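Outer membrane protein Omp121 (Bacteroides thetaiotaomicron, PDB 5FQ8) probably carries a substrate inward across the outer membrane, as a beta-barrel of the TonB-dependent receptor family closed by an internal plug domain. Local coordinates at residues I73-S78 and D950-S955; P80-S85 and G123-N128. One frame throughout, in Å; residues are numbered along the deposited sequence.

In the fold
Both interactions sit near the middle of the chain, their centres 10 Å apart, and both involve one small antiparallel hairpin of the plug. Residues 73-78 hold the end of strand 71-75 and residues 80-85 the start of its neighbour 84-88, probably joined by hydrogen bonds from Ser85 N to Ser74 O (2.6 Å) and from Thr76 N to Ser83 O (3.1 Å). Interaction 1 ties the first strand to a barrel loop; interaction 2, nested inside the chain loop that interaction 1 closes, ties the second to another part of the plug. The side chain of Ser77 and residue Gly81 each lie about 13 Å from the bound calcium ion, though Pro80 packs on its ligand Asp288.

Interaction 1. Residues I73-S78 and D950-S955; sequences ISSTSS and DPEMTS
Ser74 meets the carboxylate end of Glu952 with its backbone, its CA lying 3.5 Å from Glu952 OE2; its hydroxyl OG is bonded instead to Arg824 of the barrel. The next residue, Ser75, holds the same oxygen twice. Ser75 N donates to Glu952 OE2 at 2.8 Å along an almost straight bond (176° at the hydrogen), and OE2 receives it on its anti lone pair, the one away from OE1. The hydroxyl arrives from another direction: Ser75 OG donates to Glu952 OE2 at 3.0 Å from above the carboxylate plane, 65° out of it. Glu952 can deliver its acid group this far because CG is anti to the backbone N (chi1 -158°) and the chain runs on extended. Its other oxygen, OE1, forms salt bridges with Lys906 and Arg908 of barrel strand 899-915, so the carboxylate bridges two barrel cations and the end of plug strand 71-75, and those cations would be expected to favour its charged form. Here is the theme of TonB-dependent receptors in miniature: a plug domain lodged within the barrel and bonded to it. The barrel's partner is the loop between strands 928-941 and 965-966, which by the family's topology probably lies on the extracellular side. An Asx turn shapes it locally, Asp950 OD1 accepting from Glu952 N at 2.9 Å, and overlaps an inverse gamma turn centred on Glu952, whose own bond is weak. At Thr76 the strand has ended, and its carbonyl takes over: Thr954 N donates to Thr76 O at 3.0 Å, while Met953 CA makes a C-H...O contact with Thr76 O at 3.5 Å. Alongside, the methyl Thr954 CG2 rests 4.0 Å from Thr76 CB, and Thr954 OG1 turns to Gly962. Ser77 comes no closer than its CA to Glu952 O, and its hydroxyl is bonded to Asp79.

Interaction 2. Residues P80-S85 and G123-N128; sequences PGASNS and GYDFGN
Ser83 and Gly127 bring the two backbones together, their CA atoms 4.1 Å apart, where residues 80-85 cross residues 125-128 with directions differing by 65°. This is a crossing of chains rather than strand pairing: none of the hydrogen bonds between the segments joins main chain to main chain. Gly127 permits the approach, since a beta carbon there would jam against Gly81 O and the preceding carbonyl; Gly81 has a positive phi, which itself favours glycine. A water adds a bridge, donating to both Pro80 O and Asp125 O. Polar side chains do the rest. Asp125 reaches over with CG anti to its own backbone nitrogen (chi1 -164°), and its OD1 gathers several donors. Ser83 OG donates to Asp125 OD1 at 2.6 Å, on the syn lone pair, the side of OD2, and Ser83 N adds a weak, bent bond. From its own segment Gly127 N comes to Asp125 OD1 at 3.3 Å, nearly in line with the C-O bond, closing an Asx turn. With alanine in place of Asp125, Ser83 OG and Gly127 N would probably lose their common acceptor, leaving the hydroxyl its bond to Thr113 and the turn without its side-chain tie. Further along, Asn128 OD1 takes Asn84 N at 2.9 Å from above its carbonyl plane. The Asn84 and Asn128 side chains cross nearly perpendicularly, their amide planes 84° apart, and their nitrogens go elsewhere: Asn84 ND2 to Asn131, Asn128 ND2 to Asn111. Within the plug, the weakly bonded strand 125-128 pairs antiparallel with strand 113-115 and touches the loop leading into strand 84-88, while the Phe126 side chain leaves the backbone away from residues 80-85 and its ring stacks with Tyr379 of barrel strand 376-394.

Interaction 1. Residues I73-S78 and D950-S955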
# COMPACT_ATOMS: atom_id res chain seq x y z
N ILE B 73 -6.73 28.92 24.92
CA ILE B 73 -7.40 28.33 23.77
C ILE B 73 -6.84 28.95 22.51
O ILE B 73 -6.78 30.17 22.39
CB ILE B 73 -8.92 28.52 23.86
CG1 ILE B 73 -9.47 27.71 25.02
CG2 ILE B 73 -9.60 28.14 22.56
CD1 ILE B 73 -10.86 28.05 25.34
N SER B 74 -6.42 28.10 21.58
CA SER B 74 -5.82 28.59 20.35
C SER B 74 -6.16 27.64 19.20
O SER B 74 -6.32 26.44 19.40
CB SER B 74 -4.30 28.71 20.48
OG SER B 74 -3.93 29.61 21.50
N SER B 75 -6.27 28.21 18.01
CA SER B 75 -6.49 27.41 16.82
C SER B 75 -5.16 27.10 16.17
O SER B 75 -4.22 27.89 16.23
CB SER B 75 -7.37 28.17 15.84
OG SER B 75 -6.70 29.34 15.42
N THR B 76 -5.08 25.94 15.54
CA THR B 76 -3.83 25.56 14.90
C THR B 76 -3.54 26.41 13.68
O THR B 76 -2.39 26.77 13.44
CB THR B 76 -3.84 24.08 14.51
OG1 THR B 76 -4.80 23.84 13.47
CG2 THR B 76 -4.15 23.22 15.71
N SER B 77 -4.56 26.77 12.93
CA SER B 77 -4.37 27.65 11.79
C SER B 77 -5.74 28.14 11.35
O SER B 77 -6.76 27.79 11.93
CB SER B 77 -3.64 26.95 10.65
OG SER B 77 -4.46 25.99 10.00
N SER B 78 -5.74 28.94 10.30
CA SER B 78 -6.96 29.43 9.70
C SER B 78 -7.54 28.45 8.69
O SER B 78 -8.53 28.77 8.04
CB SER B 78 -6.71 30.78 9.03
OG SER B 78 -6.87 31.85 9.96
N ASP B 950 0.82 36.01 12.23
CA ASP B 950 -0.09 35.98 13.35
C ASP B 950 0.38 34.82 14.20
O ASP B 950 0.28 33.67 13.77
CB ASP B 950 -1.54 35.80 12.88
CG ASP B 950 -2.48 35.38 14.00
OD1 ASP B 950 -2.09 35.29 15.17
OD2 ASP B 950 -3.66 35.14 13.70
N PRO B 951 0.91 35.08 15.37
CA PRO B 951 1.47 34.00 16.20
C PRO B 951 0.54 32.84 16.52
O PRO B 951 0.99 31.89 17.16
CB PRO B 951 1.83 34.74 17.48
CG PRO B 951 2.16 36.08 17.04
CD PRO B 951 1.25 36.39 15.91
N GLU B 952 -0.73 32.88 16.11
CA GLU B 952 -1.63 31.79 16.42
C GLU B 952 -1.56 30.76 15.29
O GLU B 952 -2.48 30.59 14.49
CB GLU B 952 -3.05 32.31 16.61
CG GLU B 952 -3.92 31.37 17.41
CD GLU B 952 -5.33 31.86 17.58
OE1 GLU B 952 -5.56 33.07 17.43
OE2 GLU B 952 -6.20 31.02 17.88
N MET B 953 -0.44 30.05 15.26
CA MET B 953 -0.05 29.24 14.11
C MET B 953 0.79 28.05 14.56
O MET B 953 1.71 28.21 15.36
CB MET B 953 0.79 30.05 13.13
CG MET B 953 0.11 30.51 11.91
SD MET B 953 1.35 31.38 10.98
CE MET B 953 0.40 31.91 9.59
N THR B 954 0.52 26.87 14.00
CA THR B 954 1.45 25.77 14.15
C THR B 954 1.43 24.85 12.94
O THR B 954 0.55 24.92 12.09
CB THR B 954 1.18 24.93 15.38
OG1 THR B 954 2.35 24.20 15.70
CG2 THR B 954 0.06 23.96 15.14
N SER B 955 2.43 23.99 12.88
CA SER B 955 2.45 22.87 11.94
C SER B 955 2.64 21.57 12.67
O SER B 955 2.86 20.54 12.04
CB SER B 955 3.55 23.05 10.91
OG SER B 955 3.16 24.02 9.98

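Interaction 2. Residues P80-S85 and G123-N128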
# COMPACT_ATOMS: atom_id res chain seq x y z
N PRO B 80 -9.72 25.63 7.18
CA PRO B 80 -11.00 25.10 7.63
C PRO B 80 -10.88 23.69 8.15
O PRO B 80 -10.10 22.88 7.64
CB PRO B 80 -11.86 25.17 6.36
CG PRO B 80 -11.29 26.28 5.60
CD PRO B 80 -9.81 26.17 5.81
N GLY B 81 -11.63 23.41 9.20
CA GLY B 81 -11.65 22.10 9.78
C GLY B 81 -10.49 21.76 10.66
O GLY B 81 -10.41 20.62 11.11
N ALA B 82 -9.60 22.70 10.94
CA ALA B 82 -8.39 22.39 11.68
C ALA B 82 -8.67 22.29 13.18
O ALA B 82 -9.78 22.53 13.65
CB ALA B 82 -7.34 23.45 11.39
N SER B 83 -7.66 21.90 13.94
CA SER B 83 -7.88 21.59 15.34
C SER B 83 -7.84 22.84 16.21
O SER B 83 -7.45 23.92 15.77
CB SER B 83 -6.85 20.59 15.82
OG SER B 83 -7.02 19.37 15.15
N ASN B 84 -8.26 22.68 17.46
CA ASN B 84 -8.21 23.73 18.46
C ASN B 84 -7.50 23.22 19.70
O ASN B 84 -7.84 22.16 20.23
CB ASN B 84 -9.61 24.20 18.84
CG ASN B 84 -10.36 24.80 17.68
OD1 ASN B 84 -10.02 25.88 17.18
ND2 ASN B 84 -11.40 24.11 17.23
N SER B 85 -6.55 23.99 20.17
CA SER B 85 -5.82 23.66 21.38
C SER B 85 -6.49 24.30 22.58
O SER B 85 -7.03 25.40 22.48
CB SER B 85 -4.38 24.12 21.26
OG SER B 85 -3.69 23.84 22.45
N GLY B 123 2.61 19.10 6.04
CA GLY B 123 1.84 19.55 7.19
C GLY B 123 0.38 19.72 6.85
O GLY B 123 0.03 20.30 5.81
N TYR B 124 -0.48 19.21 7.72
CA TYR B 124 -1.91 19.32 7.54
C TYR B 124 -2.57 19.03 8.88
O TYR B 124 -1.96 18.42 9.76
CB TYR B 124 -2.41 18.39 6.44
CG TYR B 124 -2.17 16.91 6.65
CD1 TYR B 124 -2.91 16.21 7.60
CD2 TYR B 124 -1.25 16.21 5.89
CE1 TYR B 124 -2.72 14.87 7.80
CE2 TYR B 124 -1.06 14.86 6.08
CZ TYR B 124 -1.81 14.20 7.04
OH TYR B 124 -1.65 12.86 7.25
N ASP B 125 -3.80 19.49 9.04
CA ASP B 125 -4.52 19.31 10.29
C ASP B 125 -5.99 19.15 9.96
O ASP B 125 -6.55 19.96 9.23
CB ASP B 125 -4.29 20.50 11.23
CG ASP B 125 -4.70 20.20 12.64
OD1 ASP B 125 -5.87 19.84 12.86
OD2 ASP B 125 -3.84 20.30 13.53
N PHE B 126 -6.60 18.09 10.48
CA PHE B 126 -7.92 17.69 10.02
C PHE B 126 -8.99 17.79 11.09
O PHE B 126 -10.15 17.48 10.80
CB PHE B 126 -7.87 16.26 9.46
CG PHE B 126 -7.40 16.17 8.04
CD1 PHE B 126 -7.66 17.16 7.14
CD2 PHE B 126 -6.68 15.06 7.61
CE1 PHE B 126 -7.23 17.06 5.82
CE2 PHE B 126 -6.24 14.95 6.32
CZ PHE B 126 -6.53 15.96 5.41
N GLY B 127 -8.65 18.19 12.30
CA GLY B 127 -9.64 18.47 13.32
C GLY B 127 -9.41 17.69 14.59
O GLY B 127 -8.63 16.75 14.63
N ASN B 128 -10.08 18.12 15.64
CA ASN B 128 -10.06 17.39 16.90
C ASN B 128 -11.48 17.07 17.36
O ASN B 128 -12.46 17.62 16.87
CB ASN B 128 -9.26 18.11 18.01
CG ASN B 128 -9.95 19.32 18.57
OD1 ASN B 128 -9.98 20.37 17.95
ND2 ASN B 128 -10.47 19.19 19.78
O HOH W 1 -9.14 20.41 8.19
O HOH W 2 -10.90 22.25 21.28